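Local coordinates for protein probable glutathione reductase (PDB 4DNA) that probably catalyses the NADPH-dependent reduction of glutathione disulfide to glutathione, working as a homodimeric flavoenzyme with one FAD per subunit, at residues F37-T42 and A108-T113; F64-G69 and S383-K388; P452-R455 and E460-G463. All coordinates share one frame; numbering follows the deposited sequence.

Interaction 1: F37-T42 and A108-T113; sequences FRYGGT and AEILDT. With FAD (flavin-adenine dinucleotide), chain C.
In the FAD-binding Rossmann-type domain, the loop leading into helix 41-46 is tied to the outermost strand of the parallel sheet, 109-112, through Y39, which meets I110, L111 and D112. Y39 OH lies 2.8 Å from the backbone O of L111, which sits near the plane of the Y39 ring. I110 CG2 comes up obliquely, 3.5 Å from Y39 CZ, an apolar partner for the phenol beside its polar end. At the ring's edge D112 OD1 sits in plane, 3.6 Å from Y39 CE2, with the carboxylate turned 89° from the ring; its strong partner is R100, by a salt bridge. Tyrosine suits this place: its length spans the gap and its hydroxyl meets a backbone carbonyl. Further on, a type II turn from R38 to G41 delivers the chain to the cofactor. G41 has positive phi and no side chain, so the backbone can pass close to the FAD phosphate, and T42 OG1 donates to FAD O1A at 3.0 Å. Helix 81-106 packs on R38, Y39 and I110, while strand 31-35 runs beside 109-112 and touches Y39 through I33.

Interaction 2: F64-G69 and S383-K388; sequences FEDAAG and SGRKEK
S383, the last residue of helix 380-383, turns its CB onto the carboxylate of D66, 3.5 Å from D66 OD1. A small serine fits this close approach, and its OG also takes a weak bond from the backbone N of R385, two residues on. G384 follows with positive phi, a conformation glycine adopts readily, and the chain leaves the helix there. R385 then reaches back: with CG anti to the backbone N (chi1 167°) and a bend at chi3, its guanidinium comes side-on to D66, the two planes 54° apart. NE lies 2.8 Å from D66 OD1 and 2.9 Å from D66 OD2, on the syn side of both but slightly out of plane, and R385 NH2 donates to D66 OD1 at 2.8 Å from above the carboxylate plane. This salt-bridge network ties the C-terminal part of helix 48-66, where F64 meets W72 of the second subunit edge-to-face, to the loop before strand 389-396 of the dimerisation domain. E65 adds a weaker arm, its OE2 3.4 Å from R385 NH2, while E62 pairs with R385 NH1. Arginine suits the place because its several N-H groups can serve three acidic side chains. Further along, E387 hydrogen-bonds H410.

Interaction 3: P452-R455 and E460-G463; sequences PSYR and ERVG
Strands 454-457 and 460-461 form an antiparallel beta hairpin, across which V462 N donates to R455 O at 2.9 Å in a nearly straight bond (167° at the hydrogen). Beside it R461 CA makes a CA-H...O contact of 3.4 Å with the same R455 O, so this carbonyl is approached by two neighbouring residues. The side chains add a stack. The guanidinium of R461 lies flat on one face of Y454, the planes 7° apart, with R461 CZ 3.5 Å from the centroid of the Y454 ring. R461 CG stands opposite the backbone N (chi1 -174°) and the chain runs extended to NE, a reach that carries the planar end across the hairpin and over the ring. R461 NH2 sits over the ring centre, and R461 CD adds an off-centre CH-pi contact. Next along, V462 CG2, a branched methyl, reaches to 3.5 Å from R455 CB beside the backbone bond. Y454 OH is bonded to E358, and the classic bulge at S453 and Y454 faces V370 of strand 367-375. Because R461 stacks by its flat face, its N-H bonds run roughly parallel to the ring, not into it, and the aromatic electrons probably ease its positive charge.

How the interactions relate
None of the three contacts touches another. Interaction 1 is partly buried, its first segment running on to the FAD phosphate, and joins a loop to the edge strand of the parallel sheet, using a tyrosine hydroxyl, an apolar contact and G41 at the cofactor. Interaction 2, also partly buried, lies about 45 Å away between centres and is built from charges; it links two domains near the subunit interface. Helices 41-46 and 48-66 follow each other in the chain, so the first segments of these two contacts belong to consecutive helices. Interaction 3 is a surface contact within one hairpin at the edge of the antiparallel sheet, combining a backbone bond with a cation-pi stack; the loop of interaction 2 leads into strand 389-396 of that same sheet.

Interaction 1: F37-T42 and A108-T113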
ATOM      1  N   PHE A  37     -12.836  13.448  30.490  1.00 80.97           N
ATOM      2  CA  PHE A  37     -11.567  13.977  30.029  1.00 80.43           C
ATOM      3  C   PHE A  37     -11.765  14.659  28.675  1.00 80.53           C
ATOM      4  O   PHE A  37     -12.074  15.859  28.635  1.00 82.83           O
ATOM      5  CB  PHE A  37     -10.481  12.871  30.033  1.00 79.20           C
ATOM      6  CG  PHE A  37      -9.126  13.328  29.546  1.00 79.36           C
ATOM      7  CD1 PHE A  37      -8.561  14.525  29.995  1.00 79.66           C
ATOM      8  CD2 PHE A  37      -8.399  12.548  28.640  1.00 78.60           C
ATOM      9  CE1 PHE A  37      -7.319  14.942  29.536  1.00 79.16           C
ATOM     10  CE2 PHE A  37      -7.149  12.961  28.183  1.00 76.51           C
ATOM     11  CZ  PHE A  37      -6.612  14.161  28.634  1.00 78.12           C
ATOM     12  N   ARG A  38     -11.620  13.905  27.582  1.00 79.25           N
ATOM     13  CA  ARG A  38     -11.724  14.451  26.222  1.00 79.53           C
ATOM     14  C   ARG A  38     -12.423  13.487  25.260  1.00 78.04           C
ATOM     15  O   ARG A  38     -11.999  12.336  25.108  1.00 77.18           O
ATOM     16  CB  ARG A  38     -10.340  14.829  25.677  1.00 77.86           C
ATOM     17  CG  ARG A  38      -9.730  16.079  26.284  1.00 78.48           C
ATOM     18  CD  ARG A  38      -8.412  16.425  25.617  1.00 72.90           C
ATOM     19  NE  ARG A  38      -8.581  17.234  24.413  1.00 70.42           N
ATOM     20  CZ  ARG A  38      -7.573  17.686  23.668  1.00 71.20           C
ATOM     21  NH1 ARG A  38      -6.313  17.415  23.993  1.00 70.54           N
ATOM     22  NH2 ARG A  38      -7.824  18.418  22.593  1.00 73.87           N
ATOM     23  N   TYR A  39     -13.491  13.973  24.622  1.00 79.73           N
ATOM     24  CA  TYR A  39     -14.289  13.192  23.667  1.00 78.07           C
ATOM     25  C   TYR A  39     -13.479  12.736  22.447  1.00 77.97           C
ATOM     26  O   TYR A  39     -12.702  13.512  21.876  1.00 77.75           O
ATOM     27  CB  TYR A  39     -15.550  13.967  23.245  1.00 77.74           C
ATOM     28  CG  TYR A  39     -16.696  13.828  24.238  1.00 79.57           C
ATOM     29  CD1 TYR A  39     -17.546  12.708  24.215  1.00 79.15           C
ATOM     30  CD2 TYR A  39     -16.925  14.802  25.209  1.00 80.79           C
ATOM     31  CE1 TYR A  39     -18.582  12.571  25.126  1.00 79.16           C
ATOM     32  CE2 TYR A  39     -17.964  14.676  26.119  1.00 80.88           C
ATOM     33  CZ  TYR A  39     -18.786  13.563  26.076  1.00 80.90           C
ATOM     34  OH  TYR A  39     -19.809  13.441  26.994  1.00 82.71           O
ATOM     35  N   GLY A  40     -13.663  11.474  22.057  1.00 77.67           N
ATOM     36  CA  GLY A  40     -12.873  10.863  20.984  1.00 75.72           C
ATOM     37  C   GLY A  40     -12.033   9.721  21.521  1.00 74.64           C
ATOM     38  O   GLY A  40     -11.649   8.828  20.767  1.00 73.80           O
ATOM     39  N   GLY A  41     -11.739   9.760  22.824  1.00 74.29           N
ATOM     40  CA  GLY A  41     -11.104   8.649  23.533  1.00 73.13           C
ATOM     41  C   GLY A  41      -9.636   8.460  23.214  1.00 72.66           C
ATOM     42  O   GLY A  41      -9.041   9.280  22.511  1.00 73.96           O
ATOM     43  N   THR A  42      -9.047   7.377  23.717  1.00 70.62           N
ATOM     44  CA  THR A  42      -7.620   7.097  23.493  1.00 71.69           C
ATOM     45  C   THR A  42      -7.186   7.223  22.028  1.00 69.44           C
ATOM     46  O   THR A  42      -6.227   7.924  21.729  1.00 67.59           O
ATOM     47  CB  THR A  42      -7.190   5.707  24.033  1.00 68.47           C
ATOM     48  OG1 THR A  42      -7.634   5.551  25.384  1.00 69.80           O
ATOM     49  CG2 THR A  42      -5.695   5.580  24.004  1.00 67.14           C
ATOM     50  N   ALA A 108     -28.173  13.111  20.857  1.00 85.64           N
ATOM     51  CA  ALA A 108     -27.656  12.659  22.144  1.00 85.58           C
ATOM     52  C   ALA A 108     -27.220  13.824  23.041  1.00 86.12           C
ATOM     53  O   ALA A 108     -26.709  14.834  22.557  1.00 85.89           O
ATOM     54  CB  ALA A 108     -26.504  11.696  21.930  1.00 83.20           C
ATOM     55  N   GLU A 109     -27.429  13.674  24.345  1.00 86.02           N
ATOM     56  CA  GLU A 109     -27.042  14.701  25.298  1.00 86.89           C
ATOM     57  C   GLU A 109     -25.607  14.512  25.775  1.00 86.98           C
ATOM     58  O   GLU A 109     -25.256  13.466  26.329  1.00 87.18           O
ATOM     59  CB  GLU A 109     -27.997  14.709  26.480  1.00 89.61           C
ATOM     60  CG  GLU A 109     -27.675  15.778  27.496  1.00 90.70           C
ATOM     61  CD  GLU A 109     -28.628  15.770  28.661  1.00 94.09           C
ATOM     62  OE1 GLU A 109     -29.598  14.981  28.620  1.00 93.87           O
ATOM     63  OE2 GLU A 109     -28.411  16.558  29.612  1.00 97.20           O
ATOM     64  N   ILE A 110     -24.789  15.537  25.561  1.00 87.33           N
ATOM     65  CA  ILE A 110     -23.373  15.507  25.923  1.00 86.29           C
ATOM     66  C   ILE A 110     -23.160  16.218  27.256  1.00 87.21           C
ATOM     67  O   ILE A 110     -23.634  17.342  27.451  1.00 88.58           O
ATOM     68  CB  ILE A 110     -22.495  16.186  24.846  1.00 84.95           C
ATOM     69  CG1 ILE A 110     -22.759  15.577  23.466  1.00 84.91           C
ATOM     70  CG2 ILE A 110     -21.021  16.063  25.196  1.00 83.83           C
ATOM     71  CD1 ILE A 110     -22.342  16.451  22.301  1.00 83.69           C
ATOM     72  N   LEU A 111     -22.452  15.556  28.168  1.00 86.33           N
ATOM     73  CA  LEU A 111     -22.048  16.166  29.431  1.00 87.18           C
ATOM     74  C   LEU A 111     -20.615  15.790  29.737  1.00 86.51           C
ATOM     75  O   LEU A 111     -20.188  14.672  29.447  1.00 85.23           O
ATOM     76  CB  LEU A 111     -22.961  15.740  30.580  1.00 88.45           C
ATOM     77  CG  LEU A 111     -23.752  14.459  30.356  1.00 87.45           C
ATOM     78  CD1 LEU A 111     -23.657  13.531  31.548  1.00 88.57           C
ATOM     79  CD2 LEU A 111     -25.196  14.810  30.053  1.00 89.32           C
ATOM     80  N   ASP A 112     -19.878  16.735  30.315  1.00 87.45           N
ATOM     81  CA  ASP A 112     -18.460  16.543  30.621  1.00 86.71           C
ATOM     82  C   ASP A 112     -18.299  16.327  32.123  1.00 87.01           C
ATOM     83  O   ASP A 112     -18.307  17.268  32.923  1.00 88.54           O
ATOM     84  CB  ASP A 112     -17.620  17.726  30.127  1.00 86.71           C
ATOM     85  CG  ASP A 112     -18.024  18.192  28.735  1.00 87.44           C
ATOM     86  OD1 ASP A 112     -17.328  17.841  27.769  1.00 86.33           O
ATOM     87  OD2 ASP A 112     -19.041  18.906  28.606  1.00 90.35           O
ATOM     88  N   THR A 113     -18.166  15.059  32.483  1.00 85.64           N
ATOM     89  CA  THR A 113     -18.162  14.612  33.862  1.00 86.91           C
ATOM     90  C   THR A 113     -17.727  13.158  33.859  1.00 85.44           C
ATOM     91  O   THR A 113     -17.919  12.453  32.871  1.00 84.36           O
ATOM     92  CB  THR A 113     -19.571  14.740  34.509  1.00 88.42           C
ATOM     93  OG1 THR A 113     -19.597  14.069  35.774  1.00 89.20           O
ATOM     94  CG2 THR A 113     -20.649  14.142  33.631  1.00 87.84           C
TER
HETATM   95  PA  FAD C 500     -11.332   4.528  24.854  1.00 71.98           P
HETATM   96  O1A FAD C 500     -10.197   4.010  25.720  1.00 70.48           O
HETATM   97  O2A FAD C 500     -11.118   4.998  23.432  1.00 72.80           O
HETATM   98  O5B FAD C 500     -12.066   5.729  25.628  1.00 72.78           O
HETATM   99  C5B FAD C 500     -13.037   5.514  26.660  1.00 72.43           C
HETATM  100  C4B FAD C 500     -13.246   6.869  27.317  1.00 72.55           C
HETATM  101  O4B FAD C 500     -13.954   6.783  28.553  1.00 71.01           O
HETATM  102  C3B FAD C 500     -11.904   7.506  27.620  1.00 72.84           C
HETATM  103  O3B FAD C 500     -11.834   8.764  26.934  1.00 71.60           O
HETATM  104  C2B FAD C 500     -11.875   7.636  29.131  1.00 72.62           C
HETATM  105  O2B FAD C 500     -11.193   8.821  29.541  1.00 72.55           O
HETATM  106  C1B FAD C 500     -13.349   7.661  29.504  1.00 73.72           C
HETATM  107  N9A FAD C 500     -13.644   7.145  30.862  1.00 74.97           N
HETATM  108  C8A FAD C 500     -12.942   6.183  31.490  1.00 75.00           C
HETATM  109  N7A FAD C 500     -13.456   5.888  32.709  1.00 76.00           N
HETATM  110  C5A FAD C 500     -14.525   6.677  32.864  1.00 76.74           C
HETATM  111  C6A FAD C 500     -15.515   6.854  33.939  1.00 78.41           C
HETATM  112  N6A FAD C 500     -15.381   6.099  35.057  1.00 79.46           N
HETATM  113  N1A FAD C 500     -16.500   7.771  33.750  1.00 78.97           N
HETATM  114  C2A FAD C 500     -16.571   8.505  32.612  1.00 78.08           C
HETATM  115  N3A FAD C 500     -15.694   8.390  31.588  1.00 77.06           N
HETATM  116  C4A FAD C 500     -14.661   7.505  31.653  1.00 76.58           C
HETATM  117  N1  FAD C 500      -5.856   0.683  17.899  1.00 64.60           N
HETATM  118  C2  FAD C 500      -5.856   0.466  16.564  1.00 64.16           C
HETATM  119  O2  FAD C 500      -6.814  -0.147  16.045  1.00 64.41           O
HETATM  120  N3  FAD C 500      -4.849   0.892  15.779  1.00 64.02           N
HETATM  121  C4  FAD C 500      -3.777   1.556  16.254  1.00 64.26           C
HETATM  122  O4  FAD C 500      -2.867   1.944  15.481  1.00 64.22           O
HETATM  123  C4X FAD C 500      -3.705   1.823  17.713  1.00 64.55           C
HETATM  124  N5  FAD C 500      -2.668   2.487  18.270  1.00 64.58           N
HETATM  125  C5X FAD C 500      -2.647   2.716  19.610  1.00 65.29           C
HETATM  126  C6  FAD C 500      -1.575   3.400  20.185  1.00 65.50           C
HETATM  127  C7  FAD C 500      -1.540   3.633  21.564  1.00 65.90           C
HETATM  128  C7M FAD C 500      -0.361   4.380  22.136  1.00 66.33           C
HETATM  129  C8  FAD C 500      -2.664   3.164  22.434  1.00 66.03           C
HETATM  130  C8M FAD C 500      -2.690   3.398  23.920  1.00 66.53           C
HETATM  131  C9  FAD C 500      -3.730   2.481  21.864  1.00 66.02           C
HETATM  132  C9A FAD C 500      -3.763   2.238  20.492  1.00 65.10           C
HETATM  133  N10 FAD C 500      -4.853   1.547  19.927  1.00 65.06           N
HETATM  134  C10 FAD C 500      -4.846   1.328  18.528  1.00 64.81           C
HETATM  135  C1' FAD C 500      -5.947   1.072  20.794  1.00 65.65           C
HETATM  136  C2' FAD C 500      -7.190   1.948  20.740  1.00 67.39           C
HETATM  137  O2' FAD C 500      -6.836   3.299  21.055  1.00 66.91           O
HETATM  138  C3' FAD C 500      -8.263   1.416  21.692  1.00 69.69           C
HETATM  139  O3' FAD C 500      -8.415   0.013  21.449  1.00 68.86           O
HETATM  140  C4' FAD C 500      -9.618   2.103  21.518  1.00 68.81           C
HETATM  141  O4' FAD C 500      -9.511   3.477  21.913  1.00 70.33           O
HETATM  142  C5' FAD C 500     -10.690   1.424  22.352  1.00 70.03           C
HETATM  143  O5' FAD C 500     -11.637   2.406  22.764  1.00 71.78           O
HETATM  144  P   FAD C 500     -12.715   2.177  23.947  1.00 71.47           P
HETATM  145  O1P FAD C 500     -14.115   2.267  23.370  1.00 71.86           O
HETATM  146  O2P FAD C 500     -12.316   0.983  24.781  1.00 71.28           O
HETATM  147  O3P FAD C 500     -12.553   3.478  24.876  1.00 72.18           O

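Interaction 2: F64-G69 and S383-K388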
ATOM      1  N   PHE A  64      15.204  12.468   3.855  1.00 73.88           N
ATOM      2  CA  PHE A  64      16.271  13.410   3.536  1.00 75.37           C
ATOM      3  C   PHE A  64      17.526  12.701   3.045  1.00 77.20           C
ATOM      4  O   PHE A  64      18.073  13.072   1.996  1.00 80.09           O
ATOM      5  CB  PHE A  64      16.581  14.341   4.718  1.00 75.12           C
ATOM      6  CG  PHE A  64      15.372  15.088   5.239  1.00 75.60           C
ATOM      7  CD1 PHE A  64      14.486  15.721   4.361  1.00 74.85           C
ATOM      8  CD2 PHE A  64      15.118  15.164   6.607  1.00 73.73           C
ATOM      9  CE1 PHE A  64      13.374  16.392   4.835  1.00 74.01           C
ATOM     10  CE2 PHE A  64      14.009  15.844   7.086  1.00 72.56           C
ATOM     11  CZ  PHE A  64      13.135  16.455   6.200  1.00 74.13           C
ATOM     12  N   GLU A  65      17.978  11.684   3.775  1.00 75.42           N
ATOM     13  CA  GLU A  65      19.194  10.978   3.364  1.00 78.95           C
ATOM     14  C   GLU A  65      18.947  10.145   2.108  1.00 78.62           C
ATOM     15  O   GLU A  65      19.818  10.046   1.232  1.00 79.37           O
ATOM     16  CB  GLU A  65      19.809  10.153   4.503  1.00 80.53           C
ATOM     17  CG  GLU A  65      18.826   9.251   5.232  1.00 78.31           C
ATOM     18  CD  GLU A  65      19.084   9.176   6.733  1.00 84.28           C
ATOM     19  OE1 GLU A  65      19.210  10.246   7.377  1.00 82.18           O
ATOM     20  OE2 GLU A  65      19.147   8.047   7.273  1.00 87.55           O
ATOM     21  N   ASP A  66      17.746   9.586   2.006  1.00 76.65           N
ATOM     22  CA  ASP A  66      17.399   8.760   0.861  1.00 77.33           C
ATOM     23  C   ASP A  66      17.380   9.535  -0.439  1.00 77.86           C
ATOM     24  O   ASP A  66      17.656   8.960  -1.483  1.00 78.43           O
ATOM     25  CB  ASP A  66      16.069   8.049   1.076  1.00 76.08           C
ATOM     26  CG  ASP A  66      16.233   6.720   1.791  1.00 77.77           C
ATOM     27  OD1 ASP A  66      17.372   6.419   2.256  1.00 78.41           O
ATOM     28  OD2 ASP A  66      15.227   5.973   1.868  1.00 74.93           O
ATOM     29  N   ALA A  67      17.078  10.835  -0.375  1.00 77.96           N
ATOM     30  CA  ALA A  67      16.981  11.680  -1.572  1.00 76.19           C
ATOM     31  C   ALA A  67      18.323  11.858  -2.268  1.00 79.50           C
ATOM     32  O   ALA A  67      18.367  12.188  -3.449  1.00 78.62           O
ATOM     33  CB  ALA A  67      16.383  13.037  -1.232  1.00 74.40           C
ATOM     34  N   ALA A  68      19.411  11.638  -1.529  1.00 80.62           N
ATOM     35  CA  ALA A  68      20.762  11.877  -2.041  1.00 80.73           C
ATOM     36  C   ALA A  68      21.041  11.029  -3.277  1.00 80.95           C
ATOM     37  O   ALA A  68      21.564  11.520  -4.282  1.00 81.52           O
ATOM     38  CB  ALA A  68      21.795  11.607  -0.958  1.00 81.56           C
ATOM     39  N   GLY A  69      20.640   9.762  -3.200  1.00 80.77           N
ATOM     40  CA  GLY A  69      20.873   8.798  -4.266  1.00 80.08           C
ATOM     41  C   GLY A  69      20.059   9.063  -5.510  1.00 80.10           C
ATOM     42  O   GLY A  69      20.247   8.394  -6.520  1.00 81.10           O
ATOM     43  N   SER A 383      18.843   4.542  -3.167  1.00 78.56           N
ATOM     44  CA  SER A 383      19.154   5.218  -1.900  1.00 79.97           C
ATOM     45  C   SER A 383      20.326   4.541  -1.194  1.00 80.61           C
ATOM     46  O   SER A 383      21.063   5.185  -0.450  1.00 81.42           O
ATOM     47  CB  SER A 383      17.942   5.241  -0.981  1.00 78.29           C
ATOM     48  OG  SER A 383      17.597   3.928  -0.604  1.00 77.04           O
ATOM     49  N   GLY A 384      20.494   3.247  -1.451  1.00 79.62           N
ATOM     50  CA  GLY A 384      21.553   2.454  -0.857  1.00 80.71           C
ATOM     51  C   GLY A 384      21.193   2.098   0.567  1.00 80.81           C
ATOM     52  O   GLY A 384      22.068   1.757   1.365  1.00 82.76           O
ATOM     53  N   ARG A 385      19.895   2.135   0.863  1.00 78.95           N
ATOM     54  CA  ARG A 385      19.416   2.188   2.240  1.00 80.00           C
ATOM     55  C   ARG A 385      19.805   1.035   3.155  1.00 80.06           C
ATOM     56  O   ARG A 385      19.925   1.252   4.360  1.00 81.26           O
ATOM     57  CB  ARG A 385      17.903   2.430   2.318  1.00 78.81           C
ATOM     58  CG  ARG A 385      17.320   2.170   3.707  1.00 78.21           C
ATOM     59  CD  ARG A 385      16.082   3.003   3.968  1.00 78.97           C
ATOM     60  NE  ARG A 385      16.423   4.412   4.013  1.00 77.26           N
ATOM     61  CZ  ARG A 385      16.912   5.033   5.078  1.00 77.77           C
ATOM     62  NH1 ARG A 385      17.105   4.372   6.211  1.00 78.16           N
ATOM     63  NH2 ARG A 385      17.206   6.324   5.004  1.00 77.26           N
ATOM     64  N   LYS A 386      19.997  -0.165   2.609  1.00 78.69           N
ATOM     65  CA  LYS A 386      20.234  -1.362   3.434  1.00 80.44           C
ATOM     66  C   LYS A 386      18.957  -1.761   4.161  1.00 78.58           C
ATOM     67  O   LYS A 386      18.877  -1.745   5.386  1.00 77.71           O
ATOM     68  CB  LYS A 386      21.401  -1.182   4.422  1.00 80.94           C
ATOM     69  CG  LYS A 386      22.691  -1.833   3.974  1.00 88.20           C
ATOM     70  CD  LYS A 386      23.544  -0.932   3.085  1.00 96.09           C
ATOM     71  CE  LYS A 386      24.543  -0.120   3.906  1.00 98.93           C
ATOM     72  NZ  LYS A 386      25.774   0.197   3.131  1.00 99.57           N
ATOM     73  N   GLU A 387      17.955  -2.112   3.373  1.00 77.93           N
ATOM     74  CA  GLU A 387      16.643  -2.492   3.878  1.00 77.89           C
ATOM     75  C   GLU A 387      16.278  -3.808   3.210  1.00 75.00           C
ATOM     76  O   GLU A 387      16.747  -4.098   2.103  1.00 75.56           O
ATOM     77  CB  GLU A 387      15.615  -1.425   3.497  1.00 78.98           C
ATOM     78  CG  GLU A 387      14.590  -1.105   4.572  1.00 83.98           C
ATOM     79  CD  GLU A 387      13.718   0.103   4.220  1.00 88.55           C
ATOM     80  OE1 GLU A 387      13.891   0.680   3.111  1.00 81.06           O
ATOM     81  OE2 GLU A 387      12.857   0.482   5.057  1.00 91.53           O
ATOM     82  N   LYS A 388      15.459  -4.607   3.881  1.00 73.45           N
ATOM     83  CA  LYS A 388      14.941  -5.833   3.275  1.00 71.26           C
ATOM     84  C   LYS A 388      13.437  -5.971   3.476  1.00 66.80           C
ATOM     85  O   LYS A 388      12.914  -5.744   4.561  1.00 68.04           O
ATOM     86  CB  LYS A 388      15.719  -7.067   3.759  1.00 73.83           C
ATOM     87  CG  LYS A 388      16.868  -7.437   2.828  1.00 77.15           C
ATOM     88  CD  LYS A 388      18.153  -7.758   3.588  1.00 83.15           C
ATOM     89  CE  LYS A 388      19.336  -7.896   2.630  1.00 85.11           C
ATOM     90  NZ  LYS A 388      20.593  -8.375   3.286  1.00 84.59           N
TER

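Interaction 3: P452-R455 and E460-G463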
ATOM      1  N   PRO A 452       6.853 -23.514  -3.323  1.00 65.55           N
ATOM      2  CA  PRO A 452       7.021 -23.182  -1.925  1.00 64.38           C
ATOM      3  C   PRO A 452       8.501 -23.081  -1.610  1.00 66.01           C
ATOM      4  O   PRO A 452       9.337 -23.656  -2.305  1.00 66.97           O
ATOM      5  CB  PRO A 452       6.378 -24.356  -1.184  1.00 63.76           C
ATOM      6  CG  PRO A 452       5.659 -25.151  -2.213  1.00 64.89           C
ATOM      7  CD  PRO A 452       6.386 -24.897  -3.498  1.00 68.04           C
ATOM      8  N   SER A 453       8.811 -22.304  -0.587  1.00 64.63           N
ATOM      9  CA  SER A 453      10.166 -22.031  -0.217  1.00 64.24           C
ATOM     10  C   SER A 453      10.616 -23.157   0.684  1.00 65.42           C
ATOM     11  O   SER A 453      11.808 -23.439   0.776  1.00 66.75           O
ATOM     12  CB  SER A 453      10.220 -20.688   0.507  1.00 63.92           C
ATOM     13  OG  SER A 453       9.404 -19.729  -0.153  1.00 64.34           O
ATOM     14  N   TYR A 454       9.640 -23.778   1.354  1.00 65.12           N
ATOM     15  CA  TYR A 454       9.823 -24.979   2.188  1.00 66.27           C
ATOM     16  C   TYR A 454       8.485 -25.511   2.671  1.00 64.54           C
ATOM     17  O   TYR A 454       7.474 -24.826   2.575  1.00 62.56           O
ATOM     18  CB  TYR A 454      10.747 -24.733   3.396  1.00 65.84           C
ATOM     19  CG  TYR A 454      10.345 -23.598   4.326  1.00 64.19           C
ATOM     20  CD1 TYR A 454       9.484 -23.814   5.399  1.00 63.67           C
ATOM     21  CD2 TYR A 454      10.869 -22.313   4.154  1.00 63.48           C
ATOM     22  CE1 TYR A 454       9.130 -22.770   6.252  1.00 62.65           C
ATOM     23  CE2 TYR A 454      10.529 -21.276   5.008  1.00 62.38           C
ATOM     24  CZ  TYR A 454       9.656 -21.509   6.047  1.00 62.20           C
ATOM     25  OH  TYR A 454       9.329 -20.479   6.884  1.00 61.45           O
ATOM     26  N   ARG A 455       8.509 -26.740   3.189  1.00 65.93           N
ATOM     27  CA  ARG A 455       7.325 -27.415   3.708  1.00 64.67           C
ATOM     28  C   ARG A 455       7.529 -27.801   5.165  1.00 65.17           C
ATOM     29  O   ARG A 455       8.661 -28.014   5.608  1.00 67.30           O
ATOM     30  CB  ARG A 455       7.030 -28.671   2.888  1.00 67.00           C
ATOM     31  CG  ARG A 455       6.237 -28.437   1.609  1.00 67.47           C
ATOM     32  CD  ARG A 455       6.352 -29.615   0.651  1.00 70.56           C
ATOM     33  NE  ARG A 455       5.498 -29.456  -0.531  1.00 74.17           N
ATOM     34  CZ  ARG A 455       5.924 -29.326  -1.797  1.00 74.54           C
ATOM     35  NH1 ARG A 455       7.219 -29.339  -2.092  1.00 71.30           N
ATOM     36  NH2 ARG A 455       5.033 -29.183  -2.783  1.00 74.42           N
ATOM     37  N   GLU A 460       7.364 -30.413  11.804  1.00 67.06           N
ATOM     38  CA  GLU A 460       8.789 -30.267  11.516  1.00 67.16           C
ATOM     39  C   GLU A 460       9.105 -30.018  10.049  1.00 67.49           C
ATOM     40  O   GLU A 460       8.524 -30.638   9.162  1.00 67.54           O
ATOM     41  CB  GLU A 460       9.556 -31.455  12.046  1.00 67.90           C
ATOM     42  CG  GLU A 460       9.417 -31.571  13.537  1.00 68.62           C
ATOM     43  CD  GLU A 460      10.191 -32.731  14.071  1.00 73.82           C
ATOM     44  OE1 GLU A 460      11.214 -32.491  14.749  1.00 78.39           O
ATOM     45  OE2 GLU A 460       9.792 -33.878  13.793  1.00 75.23           O
ATOM     46  N   ARG A 461      10.035 -29.101   9.814  1.00 67.62           N
ATOM     47  CA  ARG A 461      10.361 -28.641   8.471  1.00 67.88           C
ATOM     48  C   ARG A 461      11.085 -29.722   7.682  1.00 68.90           C
ATOM     49  O   ARG A 461      11.882 -30.452   8.264  1.00 70.32           O
ATOM     50  CB  ARG A 461      11.208 -27.369   8.564  1.00 66.79           C
ATOM     51  CG  ARG A 461      11.510 -26.687   7.239  1.00 67.28           C
ATOM     52  CD  ARG A 461      12.099 -25.313   7.474  1.00 66.44           C
ATOM     53  NE  ARG A 461      12.912 -24.826   6.361  1.00 67.27           N
ATOM     54  CZ  ARG A 461      13.212 -23.539   6.197  1.00 65.47           C
ATOM     55  NH1 ARG A 461      13.957 -23.153   5.181  1.00 65.60           N
ATOM     56  NH2 ARG A 461      12.750 -22.633   7.049  1.00 63.59           N
ATOM     57  N   VAL A 462      10.796 -29.831   6.377  1.00 69.78           N
ATOM     58  CA  VAL A 462      11.576 -30.725   5.483  1.00 72.46           C
ATOM     59  C   VAL A 462      12.886 -30.070   4.996  1.00 75.74           C
ATOM     60  O   VAL A 462      12.860 -28.997   4.349  1.00 75.57           O
ATOM     61  CB  VAL A 462      10.782 -31.188   4.247  1.00 74.05           C
ATOM     62  CG1 VAL A 462       9.652 -32.114   4.650  1.00 73.84           C
ATOM     63  CG2 VAL A 462      10.259 -29.979   3.476  1.00 72.44           C
ATOM     64  N   GLY A 463      14.014 -30.713   5.300  1.00 76.81           N
ATOM     65  CA  GLY A 463      15.348 -30.157   5.016  1.00 79.05           C
ATOM     66  C   GLY A 463      15.853 -30.400   3.604  1.00 79.93           C
ATOM     67  O   GLY A 463      15.077 -30.378   2.644  1.00 78.29           O
TER